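Local coordinates for phosphoenolpyruvate-protein phosphotransferase (Coxiella burnetii, PDB 3TRC) that probably passes phosphate from phosphoenolpyruvate to a histidine of a partner protein, and is represented here by its GAF domain alone, at residues R11-E16 with K28-R33; L38-C43 with L130-L135; F46-V51 with G124-I129; G53-M58 with L73-G78; G114-P119 with E143-C148. One frame throughout, in Å; residues are numbered along the deposited sequence.

The chain starts with two helices, and contact 1 closes the short connection between them, so that helix 3-19 folds back on helix 23-37. The next residues enter strand 42-49, whose pairing with strand 125-134 gives contact 2 at one end and contact 3 at the other. Contact 3 therefore lies within the loop of contact 2, and contact 4, joining residues 53-58 to 73-78 at the sheet margin, lies within both. Contact 5 crosses contacts 2 and 3: it opens on strand 114-122, before the second segments of those pairings, and closes on helix 142-164 after them. Together they tie the helical layer of this GAF domain to its antiparallel sheet.

Contact 1. Residues R11-E16 with K28-R33; sequences RQITQE and KLVVVR
I13 and E16 of helix 3-19 meet L29, V30 and R33 of helix 23-37, an antiparallel helix pair belonging to the helical layer of the GAF domain; the local axes pass 10.5 Å apart. I13, in the conformer described, works with two atoms. Its CG1 lies 3.8 Å from L29 CD2, while CD1 reaches on between V30 CG2 and R33 CB, at 4.0 Å from the former. The long branch gets there because CG1 stands opposite the backbone nitrogen (chi1 -170°). L151 of helix 142-164 touches both I13 and V30. On its other flank the helix meets the second subunit, where T14 packs on I153 of that chain.

One turn later, E16 uses both parts of its side chain. L29 CD1 sits 3.4 Å from E16 CB, and the carboxylate, at the end of an extended chain, is gripped side-on by R33. The two flat groups are nearly coplanar. A second charge, E36, pairs with R33 NH1 and probably helps to hold the guanidinium. In the grip itself, R33 NE lies 2.8 Å from E16 OE1 and R33 NH2 2.9 Å from E16 OE2, each oxygen using its syn lone pair.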
# COMPACT_ATOMS: atom_id res chain seq x y z
N ARG A 11 3.44 5.16 -4.01
CA ARG A 11 4.74 4.53 -3.88
C ARG A 11 5.58 5.25 -2.82
O ARG A 11 6.13 4.62 -1.92
CB ARG A 11 5.46 4.55 -5.23
CG ARG A 11 6.71 3.70 -5.30
CD ARG A 11 7.42 3.95 -6.62
NE ARG A 11 7.77 5.37 -6.78
CZ ARG A 11 7.97 5.96 -7.96
NH1 ARG A 11 7.85 5.27 -9.08
NH2 ARG A 11 8.28 7.25 -8.01
N GLN A 12 5.66 6.58 -2.93
CA GLN A 12 6.46 7.38 -2.01
C GLN A 12 5.91 7.41 -0.59
O GLN A 12 6.68 7.29 0.38
CB GLN A 12 6.61 8.81 -2.55
CG GLN A 12 7.22 9.81 -1.56
CD GLN A 12 8.72 9.62 -1.35
OE1 GLN A 12 9.39 8.94 -2.13
NE2 GLN A 12 9.25 10.24 -0.30
N ILE A 13 4.60 7.55 -0.45
CA ILE A 13 4.00 7.63 0.88
C ILE A 13 3.96 6.27 1.59
O ILE A 13 4.10 6.20 2.81
CB ILE A 13 2.59 8.25 0.86
CG1 ILE A 13 2.11 8.53 2.28
CG2 ILE A 13 1.60 7.33 0.14
CD1 ILE A 13 0.85 9.38 2.33
N THR A 14 3.76 5.20 0.83
CA THR A 14 3.75 3.85 1.41
C THR A 14 5.14 3.62 2.01
O THR A 14 5.28 3.08 3.10
CB THR A 14 3.44 2.78 0.35
OG1 THR A 14 2.17 3.07 -0.27
CG2 THR A 14 3.36 1.40 0.98
N GLN A 15 6.15 4.07 1.27
CA GLN A 15 7.54 4.05 1.72
C GLN A 15 7.72 4.82 3.03
O GLN A 15 8.27 4.30 3.99
CB GLN A 15 8.43 4.68 0.65
CG GLN A 15 9.91 4.66 0.98
CD GLN A 15 10.56 3.37 0.52
OE1 GLN A 15 10.49 2.35 1.21
NE2 GLN A 15 11.19 3.41 -0.65
N GLU A 16 7.25 6.06 3.04
CA GLU A 16 7.40 6.92 4.21
C GLU A 16 6.64 6.41 5.44
O GLU A 16 7.13 6.50 6.56
CB GLU A 16 7.00 8.36 3.88
CG GLU A 16 8.03 9.13 3.05
CD GLU A 16 7.65 10.58 2.83
OE1 GLU A 16 6.43 10.89 2.80
OE2 GLU A 16 8.55 11.43 2.70
N LYS A 28 0.83 11.83 11.07
CA LYS A 28 1.12 13.24 10.80
C LYS A 28 1.71 13.40 9.41
O LYS A 28 1.46 14.39 8.72
CB LYS A 28 2.05 13.81 11.88
CG LYS A 28 1.44 13.73 13.27
CD LYS A 28 2.05 14.73 14.23
CE LYS A 28 1.24 14.76 15.52
NZ LYS A 28 -0.23 14.72 15.24
N LEU A 29 2.48 12.40 8.99
CA LEU A 29 3.10 12.39 7.67
C LEU A 29 2.03 12.32 6.60
O LEU A 29 2.06 13.06 5.61
CB LEU A 29 4.03 11.17 7.59
CG LEU A 29 4.72 10.69 6.32
CD1 LEU A 29 5.74 9.64 6.71
CD2 LEU A 29 3.73 10.12 5.32
N VAL A 30 1.06 11.44 6.81
CA VAL A 30 -0.02 11.23 5.86
C VAL A 30 -0.88 12.49 5.61
O VAL A 30 -1.12 12.85 4.46
CB VAL A 30 -0.89 10.03 6.27
CG1 VAL A 30 -2.16 9.96 5.43
CG2 VAL A 30 -0.08 8.74 6.16
N VAL A 31 -1.32 13.17 6.67
CA VAL A 31 -2.18 14.33 6.45
C VAL A 31 -1.45 15.45 5.70
O VAL A 31 -2.04 16.15 4.87
CB VAL A 31 -2.82 14.85 7.77
CG1 VAL A 31 -3.63 13.74 8.43
CG2 VAL A 31 -1.76 15.38 8.73
N VAL A 32 -0.16 15.59 5.96
CA VAL A 32 0.64 16.60 5.28
C VAL A 32 0.84 16.22 3.82
O VAL A 32 0.64 17.04 2.92
CB VAL A 32 2.01 16.80 5.95
CG1 VAL A 32 2.92 17.65 5.07
CG2 VAL A 32 1.85 17.45 7.32
N ARG A 33 1.22 14.97 3.59
CA ARG A 33 1.52 14.49 2.24
C ARG A 33 0.30 14.53 1.34
O ARG A 33 0.39 14.92 0.18
CB ARG A 33 2.10 13.06 2.29
CG ARG A 33 3.50 12.98 2.85
CD ARG A 33 4.48 13.82 2.04
NE ARG A 33 5.86 13.63 2.50
CZ ARG A 33 6.79 14.57 2.47
NH1 ARG A 33 6.50 15.78 2.02
NH2 ARG A 33 8.02 14.31 2.90

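Contact 2. Residues L38-C43 with L130-L135; sequences LPADAC and LVIQQL
The carboxylate of D41, the flat group that reaches across this contact, is met near its plane by the backbone of L135: L135 N gives D41 OD2 a nearly straight bond of 2.8 Å (171° at the hydrogen) on the anti side of the oxygen, 15° out of the plane. The L135 side chain crosses that of D41 at about a right angle, its carbons lying against the same oxygen. The pairing thus secured is the start of the antiparallel ladder between strands 42-49 and 125-134 in the GAF sheet, and it begins with a classic beta bulge, D41 and A42 both facing Q133. One carbonyl serves the two amides: Q133 O accepts from D41 N at 3.0 Å in the carbonyl plane and from A42 N at 3.1 Å from above it. The ladder then settles into regular alternation, with Q133 N bonded to A42 O at 2.9 Å and C43 opposite I132 as a non-hydrogen-bonded pair.

On the face of C43 and I132, apolar groups gather under helices 23-37 and 142-164. The CG2 methyl of I132 lies 3.5 Å from A40 CB and 4.0 Å from L38 CD1. L38 itself precedes a cis peptide bond to P39 and packs on F147 and C148 of helix 142-164. C43, modelled in two conformers, is the partner of C35 in a disulfide seen for this protein. In the conformer described its sulfur is anti to the backbone N (chi1 -177°), placing C43 SG 3.7 Å from L130 CD1.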
# COMPACT_ATOMS: atom_id res chain seq x y z
N LEU A 38 -2.17 15.66 -3.55
CA LEU A 38 -3.41 15.51 -4.31
C LEU A 38 -3.61 16.59 -5.38
O LEU A 38 -3.85 16.26 -6.54
CB LEU A 38 -4.63 15.40 -3.40
CG LEU A 38 -4.86 14.04 -2.75
CD1 LEU A 38 -6.09 14.09 -1.85
CD2 LEU A 38 -5.02 12.96 -3.81
N PRO A 39 -3.55 17.88 -5.00
CA PRO A 39 -3.45 18.42 -3.64
C PRO A 39 -4.82 18.60 -2.99
O PRO A 39 -5.85 18.45 -3.65
CB PRO A 39 -2.82 19.79 -3.87
CG PRO A 39 -3.39 20.22 -5.18
CD PRO A 39 -3.49 18.95 -6.01
N ALA A 40 -4.82 18.93 -1.71
CA ALA A 40 -6.05 19.27 -1.00
C ALA A 40 -5.71 20.35 0.02
O ALA A 40 -4.55 20.59 0.30
CB ALA A 40 -6.64 18.04 -0.31
N ASP A 41 -6.73 20.99 0.58
CA ASP A 41 -6.48 22.10 1.50
C ASP A 41 -6.49 21.73 2.97
O ASP A 41 -5.87 22.41 3.79
CB ASP A 41 -7.45 23.25 1.22
CG ASP A 41 -7.39 23.70 -0.22
OD1 ASP A 41 -6.28 24.04 -0.69
OD2 ASP A 41 -8.44 23.67 -0.89
N ALA A 42 -7.17 20.63 3.31
CA ALA A 42 -7.12 20.11 4.66
C ALA A 42 -7.24 18.59 4.66
O ALA A 42 -7.88 18.01 3.79
CB ALA A 42 -8.21 20.74 5.53
N CYS A 43 -6.58 17.95 5.61
CA CYS A 43 -6.71 16.52 5.77
C CYS A 43 -6.60 16.22 7.25
O CYS A 43 -5.69 16.70 7.92
CB CYS A 43 -5.64 15.77 4.98
SG CYS A 43 -5.78 13.98 5.08
N LEU A 130 -10.71 9.00 7.79
CA LEU A 130 -9.81 9.93 7.11
C LEU A 130 -10.67 10.95 6.37
O LEU A 130 -11.57 10.59 5.62
CB LEU A 130 -8.93 9.16 6.12
CG LEU A 130 -8.00 9.97 5.21
CD1 LEU A 130 -6.89 10.59 6.04
CD2 LEU A 130 -7.41 9.09 4.11
N VAL A 131 -10.41 12.23 6.62
CA VAL A 131 -11.24 13.30 6.06
C VAL A 131 -10.39 14.25 5.24
O VAL A 131 -9.47 14.88 5.77
CB VAL A 131 -11.98 14.10 7.15
CG1 VAL A 131 -12.79 15.24 6.51
CG2 VAL A 131 -12.89 13.21 7.98
N ILE A 132 -10.72 14.37 3.96
CA ILE A 132 -9.98 15.25 3.05
C ILE A 132 -10.93 16.36 2.58
O ILE A 132 -12.06 16.10 2.20
CB ILE A 132 -9.43 14.47 1.83
CG1 ILE A 132 -8.62 13.25 2.28
CG2 ILE A 132 -8.56 15.38 0.98
CD1 ILE A 132 -9.43 11.95 2.33
N GLN A 133 -10.47 17.60 2.63
CA GLN A 133 -11.33 18.73 2.29
C GLN A 133 -10.62 19.69 1.37
O GLN A 133 -9.39 19.77 1.36
CB GLN A 133 -11.79 19.46 3.55
CG GLN A 133 -12.43 18.54 4.60
CD GLN A 133 -12.82 19.27 5.87
OE1 GLN A 133 -12.07 19.29 6.85
NE2 GLN A 133 -14.00 19.87 5.86
N GLN A 134 -11.39 20.43 0.58
CA GLN A 134 -10.81 21.47 -0.25
C GLN A 134 -11.75 22.66 -0.34
O GLN A 134 -12.95 22.53 -0.13
CB GLN A 134 -10.43 20.95 -1.64
CG GLN A 134 -11.55 20.27 -2.39
CD GLN A 134 -11.04 19.43 -3.55
OE1 GLN A 134 -9.83 19.32 -3.77
NE2 GLN A 134 -11.96 18.84 -4.30
N LEU A 135 -11.18 23.82 -0.63
CA LEU A 135 -11.94 25.05 -0.75
C LEU A 135 -12.85 25.04 -1.97
O LEU A 135 -13.96 25.59 -1.93
CB LEU A 135 -10.98 26.24 -0.81
CG LEU A 135 -10.10 26.44 0.43
CD1 LEU A 135 -8.93 27.35 0.13
CD2 LEU A 135 -10.92 26.97 1.61

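Contact 3. Residues F46-V51 with G124-I129; sequences FICDDV and GELLGI
C48 lays its sulfur over the backbone of the neighbouring strand, SG resting 3.5 Å from the carbonyl carbon of L127 and 4.0 Å from L126 CD2. A chi1 of -64° sets the sulfur beside its own backbone N and turns it along the strand 125-134 it overlaps, while Y55 and F75 also touch C48. The same residue is held by its backbone, since C48 N reaches L127 O at 2.9 Å in a nearly straight bond that approaches from above the carbonyl plane.

Two residues earlier on strand 42-49, F46 joins I129 in a hydrogen-bonded pair. F46 N points almost straight at I129 O over 2.9 Å (176°), and I129 N returns a bond of 3.0 Å to F46 O. I129 O also lies at the edge of the F46 ring, near its plane. Between these bonds G128 faces I47, and the two backbones come so close that G128 CA is 3.1 Å from F46 O, a distance made possible by the missing side chain.

Beyond the paired residues, D50 reaches strand 125-134 through water. A water bridges D50 OD2, at 2.9 Å, to L126 O, and another links the same carboxylate oxygen to E125 OE2, probably easing two like charges. L127 and G128 both face I120 of strand 114-122, so strand 125-134 carries a classic beta bulge on its other side; such a pair of central antiparallel strands, with I47 and L127 covered by helix 142-164, is the core of the GAF fold.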
# COMPACT_ATOMS: atom_id res chain seq x y z
N PHE A 46 -9.06 10.78 12.25
CA PHE A 46 -9.72 10.56 13.53
C PHE A 46 -9.57 9.10 13.89
O PHE A 46 -9.61 8.23 13.02
CB PHE A 46 -11.22 10.87 13.42
CG PHE A 46 -11.53 12.33 13.22
CD1 PHE A 46 -11.54 12.88 11.96
CD2 PHE A 46 -11.83 13.14 14.31
CE1 PHE A 46 -11.84 14.23 11.77
CE2 PHE A 46 -12.12 14.48 14.14
CZ PHE A 46 -12.14 15.03 12.88
N ILE A 47 -9.42 8.83 15.18
CA ILE A 47 -9.39 7.45 15.65
C ILE A 47 -10.57 7.20 16.60
O ILE A 47 -10.92 8.07 17.40
CB ILE A 47 -8.05 7.11 16.33
CG1 ILE A 47 -6.92 7.20 15.30
CG2 ILE A 47 -8.08 5.72 16.93
CD1 ILE A 47 -5.60 6.63 15.79
N CYS A 48 -11.19 6.03 16.48
CA CYS A 48 -12.31 5.68 17.34
C CYS A 48 -11.90 5.51 18.80
O CYS A 48 -10.90 4.85 19.10
CB CYS A 48 -12.96 4.38 16.87
SG CYS A 48 -13.71 4.49 15.26
N ASP A 49 -12.68 6.12 19.69
CA ASP A 49 -12.55 5.92 21.13
C ASP A 49 -13.82 5.19 21.54
O ASP A 49 -14.82 5.81 21.89
CB ASP A 49 -12.45 7.27 21.84
CG ASP A 49 -12.23 7.14 23.34
OD1 ASP A 49 -12.28 6.01 23.86
OD2 ASP A 49 -12.00 8.18 23.99
N ASP A 50 -13.79 3.86 21.48
CA ASP A 50 -15.00 3.07 21.65
C ASP A 50 -15.63 3.20 23.03
O ASP A 50 -16.85 3.16 23.15
CB ASP A 50 -14.74 1.60 21.29
CG ASP A 50 -14.48 1.40 19.80
OD1 ASP A 50 -15.05 2.15 18.99
OD2 ASP A 50 -13.70 0.49 19.44
N VAL A 51 -14.82 3.38 24.07
CA VAL A 51 -15.37 3.54 25.42
C VAL A 51 -16.29 4.76 25.56
O VAL A 51 -17.33 4.68 26.23
CB VAL A 51 -14.26 3.58 26.49
CG1 VAL A 51 -13.30 4.72 26.23
CG2 VAL A 51 -14.87 3.72 27.88
N GLY A 124 -13.01 -5.53 8.76
CA GLY A 124 -14.40 -5.35 9.15
C GLY A 124 -14.64 -4.53 10.41
O GLY A 124 -15.79 -4.24 10.75
N GLU A 125 -13.57 -4.16 11.10
CA GLU A 125 -13.69 -3.34 12.30
C GLU A 125 -13.31 -1.89 12.01
O GLU A 125 -12.18 -1.62 11.61
CB GLU A 125 -12.79 -3.89 13.42
CG GLU A 125 -12.89 -3.13 14.73
CD GLU A 125 -11.87 -3.59 15.77
OE1 GLU A 125 -11.05 -4.48 15.46
OE2 GLU A 125 -11.90 -3.05 16.90
N LEU A 126 -14.24 -0.96 12.22
CA LEU A 126 -13.96 0.46 12.04
C LEU A 126 -12.99 0.97 13.10
O LEU A 126 -13.25 0.87 14.29
CB LEU A 126 -15.24 1.29 12.10
CG LEU A 126 -15.06 2.79 11.84
CD1 LEU A 126 -14.80 3.02 10.36
CD2 LEU A 126 -16.27 3.59 12.32
N LEU A 127 -11.87 1.54 12.65
CA LEU A 127 -10.85 2.04 13.58
C LEU A 127 -10.76 3.56 13.58
O LEU A 127 -10.22 4.16 14.51
CB LEU A 127 -9.48 1.47 13.21
CG LEU A 127 -9.34 -0.04 13.26
CD1 LEU A 127 -7.89 -0.44 13.02
CD2 LEU A 127 -9.84 -0.58 14.60
N GLY A 128 -11.24 4.18 12.51
CA GLY A 128 -11.14 5.62 12.41
C GLY A 128 -11.70 6.15 11.12
O GLY A 128 -12.35 5.41 10.36
N ILE A 129 -11.45 7.42 10.86
CA ILE A 129 -11.94 8.09 9.66
C ILE A 129 -10.87 9.02 9.11
O ILE A 129 -10.23 9.75 9.86
CB ILE A 129 -13.18 8.94 9.96
CG1 ILE A 129 -14.19 8.17 10.80
CG2 ILE A 129 -13.79 9.44 8.65
CD1 ILE A 129 -14.99 7.15 10.01
O HOH W 1 -12.16 1.09 17.09
O HOH W 2 -14.28 -1.55 17.34
O HOH W 3 -15.63 1.73 16.57

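Contact 4. Residues G53-M58 with L73-G78; sequences GEYVLM and LKFGEG. With NA (sodium ion), chain C.
F75 lays one face of its ring on the backbone of G53, and its edge meets the face of Y55, at the margin of the GAF sheet where strands 54-61 and 72-74 form a beta hairpin. The F75 ring is turned nearly in line with its CA-CB bond (chi2 -5°), and this rotation brings it down flat: G53 CA makes a CH-pi contact 3.7 Å from the ring centroid, with the G53 carbonyl carbon over the ring centre. Toward Y55 the pair is T-shaped but well short of perpendicular, with centroids 4.8 Å apart and planes at 54°. F75 CD1 lies above the rim of the tyrosine, 3.6 Å from Y55 CE2. The backbone helps to fix the phenylalanine, F75 N bonding to G53 O at 2.9 Å.

On the opposite face of the hairpin, E54 and K74 run side by side in the same direction. The glutamate is extended beyond CG, whereas the lysine bends at chi2 (-67°) and runs alongside it, and its ammonium group comes from above the carboxylate plane, with K74 NZ 2.9 Å from E54 OE2. The other oxygen, OE1, is paired with R72, so the carboxylate is shared between two basic groups.

Y55 and L73 hold the register as a hydrogen-bonded pair, Y55 N reaching L73 O at 2.7 Å. Past its ring, the tyrosine takes part in a sodium site with G81 O and E85 OE2, to which G76 also belongs. The ion sits at the ring edge, in its plane, 2.7 Å from Y55 OH.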
# COMPACT_ATOMS: atom_id res chain seq x y z
N GLY A 53 -17.52 6.44 22.85
CA GLY A 53 -18.36 6.54 21.67
C GLY A 53 -18.12 7.81 20.88
O GLY A 53 -19.06 8.47 20.43
N GLU A 54 -16.85 8.16 20.71
CA GLU A 54 -16.45 9.37 20.01
C GLU A 54 -15.26 9.12 19.10
O GLU A 54 -14.41 8.29 19.40
CB GLU A 54 -16.06 10.46 21.02
CG GLU A 54 -17.17 10.92 21.94
CD GLU A 54 -16.66 11.76 23.09
OE1 GLU A 54 -15.54 11.50 23.59
OE2 GLU A 54 -17.38 12.70 23.49
N TYR A 55 -15.23 9.85 18.00
CA TYR A 55 -14.03 9.95 17.18
C TYR A 55 -13.14 11.02 17.77
O TYR A 55 -13.62 12.09 18.13
CB TYR A 55 -14.42 10.38 15.77
CG TYR A 55 -15.32 9.39 15.10
CD1 TYR A 55 -14.81 8.18 14.68
CD2 TYR A 55 -16.66 9.66 14.89
CE1 TYR A 55 -15.59 7.25 14.07
CE2 TYR A 55 -17.48 8.72 14.27
CZ TYR A 55 -16.91 7.52 13.86
OH TYR A 55 -17.63 6.53 13.23
N VAL A 56 -11.84 10.74 17.87
CA VAL A 56 -10.89 11.72 18.39
C VAL A 56 -9.92 12.15 17.30
O VAL A 56 -9.33 11.31 16.63
CB VAL A 56 -10.08 11.13 19.56
CG1 VAL A 56 -9.17 12.20 20.15
CG2 VAL A 56 -11.01 10.57 20.61
N LEU A 57 -9.78 13.45 17.10
CA LEU A 57 -8.83 13.93 16.10
C LEU A 57 -7.41 13.56 16.53
O LEU A 57 -6.99 13.88 17.65
CB LEU A 57 -8.95 15.44 15.94
CG LEU A 57 -8.00 16.05 14.91
CD1 LEU A 57 -8.39 15.60 13.51
CD2 LEU A 57 -8.02 17.57 15.02
N MSE A 58 -6.67 12.89 15.65
CA MSE A 58 -5.32 12.44 16.01
C MSE A 58 -4.21 13.02 15.13
O MSE A 58 -3.03 12.92 15.46
CB MSE A 58 -5.27 10.91 16.07
CG MSE A 58 -6.05 10.30 17.24
SE MSE A 58 -5.45 10.92 19.00
CE MSE A 58 -3.75 9.98 19.05
N LEU A 73 -15.90 13.91 18.28
CA LEU A 73 -17.17 13.91 17.55
C LEU A 73 -17.91 12.63 17.89
O LEU A 73 -17.32 11.56 17.88
CB LEU A 73 -16.91 13.99 16.05
CG LEU A 73 -16.12 15.20 15.56
CD1 LEU A 73 -15.82 15.07 14.06
CD2 LEU A 73 -16.87 16.48 15.85
N LYS A 74 -19.19 12.74 18.21
CA LYS A 74 -19.95 11.57 18.63
C LYS A 74 -20.20 10.58 17.50
O LYS A 74 -20.48 10.98 16.36
CB LYS A 74 -21.29 11.99 19.25
CG LYS A 74 -21.15 12.77 20.55
CD LYS A 74 -20.59 11.89 21.65
CE LYS A 74 -20.62 12.60 22.99
NZ LYS A 74 -20.05 11.75 24.08
N PHE A 75 -20.10 9.29 17.81
CA PHE A 75 -20.45 8.26 16.84
C PHE A 75 -21.85 8.54 16.30
O PHE A 75 -22.76 8.88 17.05
CB PHE A 75 -20.45 6.86 17.48
CG PHE A 75 -19.08 6.30 17.78
CD1 PHE A 75 -17.92 6.96 17.40
CD2 PHE A 75 -18.95 5.08 18.44
CE1 PHE A 75 -16.67 6.43 17.68
CE2 PHE A 75 -17.71 4.54 18.72
CZ PHE A 75 -16.56 5.22 18.34
N GLY A 76 -22.01 8.39 14.99
CA GLY A 76 -23.32 8.42 14.37
C GLY A 76 -23.77 9.81 13.97
O GLY A 76 -24.75 9.97 13.24
N GLU A 77 -23.04 10.82 14.43
CA GLU A 77 -23.46 12.20 14.24
C GLU A 77 -22.70 12.92 13.13
O GLU A 77 -21.51 12.69 12.92
CB GLU A 77 -23.33 12.99 15.54
CG GLU A 77 -24.22 12.47 16.65
CD GLU A 77 -24.35 13.47 17.79
OE1 GLU A 77 -23.64 14.50 17.76
OE2 GLU A 77 -25.16 13.22 18.71
N GLY A 78 -23.41 13.79 12.43
CA GLY A 78 -22.81 14.57 11.37
C GLY A 78 -22.37 13.76 10.17
O GLY A 78 -22.65 12.57 10.06
NA NA C . -20.28 6.88 13.31

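Contact 5. Residues G114-P119 with E143-C148; sequences GFLGIP and EEEAFC
C148 N bonds to E144 O at 3.0 Å, one of the helical backbone links that present C148 to L116 of the sheet. This is helix-on-sheet packing in the GAF fold: strand 114-122 and helix 142-164 run in roughly the same direction, 31° apart, with local axes 9.9 Å from each other. Alternate residues of the strand, L116 and I118, face E145 and C148 of the helix, while F115 turns to the other side of the sheet and packs on V131 and L79.

I118 also faces C148, but their modelled separation is too short to be trusted. I132 of the adjacent strand touches C148 as well, and on the outer flank of the helix A146 packs on L7 of the second subunit.

L116 spreads its two methyls over the helix. One of them passes across the stem of E145, L116 CD1 lying 4.2 Å from E145 CG. That stem is extended and carries the carboxylate past the leucine to N91, whose ND2 bonds to OE1. The acid is thus apolar where it covers L116 and polar at its tip. The other methyl, helped by a chi1 of 177° that sends the leucine branch out toward the helix, slots in between successive turns: L116 CD2 lies 4.0 Å from both E145 CA and C148 SG.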
# COMPACT_ATOMS: atom_id res chain seq x y z
N GLY A 114 -15.58 20.95 -1.02
CA GLY A 114 -15.28 19.60 -1.46
C GLY A 114 -14.91 18.73 -0.27
O GLY A 114 -14.19 19.19 0.62
N PHE A 115 -15.38 17.49 -0.26
CA PHE A 115 -15.26 16.62 0.91
C PHE A 115 -15.08 15.16 0.49
O PHE A 115 -15.83 14.65 -0.34
CB PHE A 115 -16.53 16.75 1.78
CG PHE A 115 -16.57 15.84 2.98
CD1 PHE A 115 -17.05 14.53 2.88
CD2 PHE A 115 -16.20 16.31 4.24
CE1 PHE A 115 -17.12 13.70 4.00
CE2 PHE A 115 -16.27 15.48 5.36
CZ PHE A 115 -16.73 14.18 5.24
N LEU A 116 -14.08 14.50 1.06
CA LEU A 116 -13.96 13.06 0.90
C LEU A 116 -13.72 12.44 2.27
O LEU A 116 -12.69 12.67 2.89
CB LEU A 116 -12.81 12.70 -0.05
CG LEU A 116 -12.54 11.20 -0.24
CD1 LEU A 116 -13.78 10.49 -0.76
CD2 LEU A 116 -11.36 10.99 -1.19
N GLY A 117 -14.70 11.67 2.73
CA GLY A 117 -14.60 10.99 4.01
C GLY A 117 -14.47 9.50 3.78
O GLY A 117 -15.28 8.91 3.06
N ILE A 118 -13.45 8.90 4.38
CA ILE A 118 -13.12 7.51 4.12
C ILE A 118 -13.00 6.72 5.42
O ILE A 118 -12.25 7.08 6.32
CB ILE A 118 -11.79 7.42 3.34
CG1 ILE A 118 -11.96 8.08 1.97
CG2 ILE A 118 -11.32 5.98 3.20
CD1 ILE A 118 -10.80 7.90 1.08
N PRO A 119 -13.75 5.62 5.52
CA PRO A 119 -13.67 4.82 6.74
C PRO A 119 -12.36 4.05 6.79
O PRO A 119 -11.89 3.54 5.77
CB PRO A 119 -14.86 3.86 6.61
CG PRO A 119 -15.05 3.72 5.14
CD PRO A 119 -14.68 5.04 4.54
N GLU A 143 -9.53 8.64 -9.34
CA GLU A 143 -8.19 8.23 -8.93
C GLU A 143 -7.83 8.77 -7.55
O GLU A 143 -7.05 8.16 -6.82
CB GLU A 143 -7.13 8.64 -9.96
CG GLU A 143 -6.91 10.16 -10.10
CD GLU A 143 -7.86 10.82 -11.10
OE1 GLU A 143 -8.94 10.28 -11.39
OE2 GLU A 143 -7.50 11.90 -11.61
N GLU A 144 -8.41 9.91 -7.19
CA GLU A 144 -8.17 10.49 -5.88
C GLU A 144 -8.81 9.61 -4.81
O GLU A 144 -8.21 9.33 -3.79
CB GLU A 144 -8.75 11.89 -5.79
CG GLU A 144 -8.15 12.89 -6.77
CD GLU A 144 -8.61 14.30 -6.47
OE1 GLU A 144 -7.99 14.93 -5.59
OE2 GLU A 144 -9.59 14.76 -7.09
N GLU A 145 -10.04 9.20 -5.06
CA GLU A 145 -10.73 8.35 -4.10
C GLU A 145 -10.03 6.99 -3.98
O GLU A 145 -9.79 6.52 -2.88
CB GLU A 145 -12.21 8.17 -4.47
CG GLU A 145 -12.98 7.36 -3.44
CD GLU A 145 -14.46 7.26 -3.73
OE1 GLU A 145 -15.02 8.19 -4.34
OE2 GLU A 145 -15.07 6.25 -3.32
N ALA A 146 -9.67 6.39 -5.11
CA ALA A 146 -8.99 5.10 -5.10
C ALA A 146 -7.66 5.18 -4.35
O ALA A 146 -7.31 4.29 -3.57
CB ALA A 146 -8.76 4.61 -6.53
N PHE A 147 -6.92 6.26 -4.58
CA PHE A 147 -5.69 6.51 -3.86
C PHE A 147 -5.92 6.58 -2.36
O PHE A 147 -5.23 5.91 -1.58
CB PHE A 147 -5.08 7.82 -4.35
CG PHE A 147 -3.96 8.32 -3.50
CD1 PHE A 147 -2.69 7.79 -3.63
CD2 PHE A 147 -4.18 9.32 -2.57
CE1 PHE A 147 -1.66 8.25 -2.84
CE2 PHE A 147 -3.15 9.77 -1.79
CZ PHE A 147 -1.89 9.24 -1.92
N CYS A 148 -6.88 7.39 -1.95
CA CYS A 148 -7.16 7.58 -0.54
C CYS A 148 -7.69 6.31 0.14
O CYS A 148 -7.37 6.03 1.30
CB CYS A 148 -8.13 8.75 -0.34
SG CYS A 148 -7.45 10.39 -0.65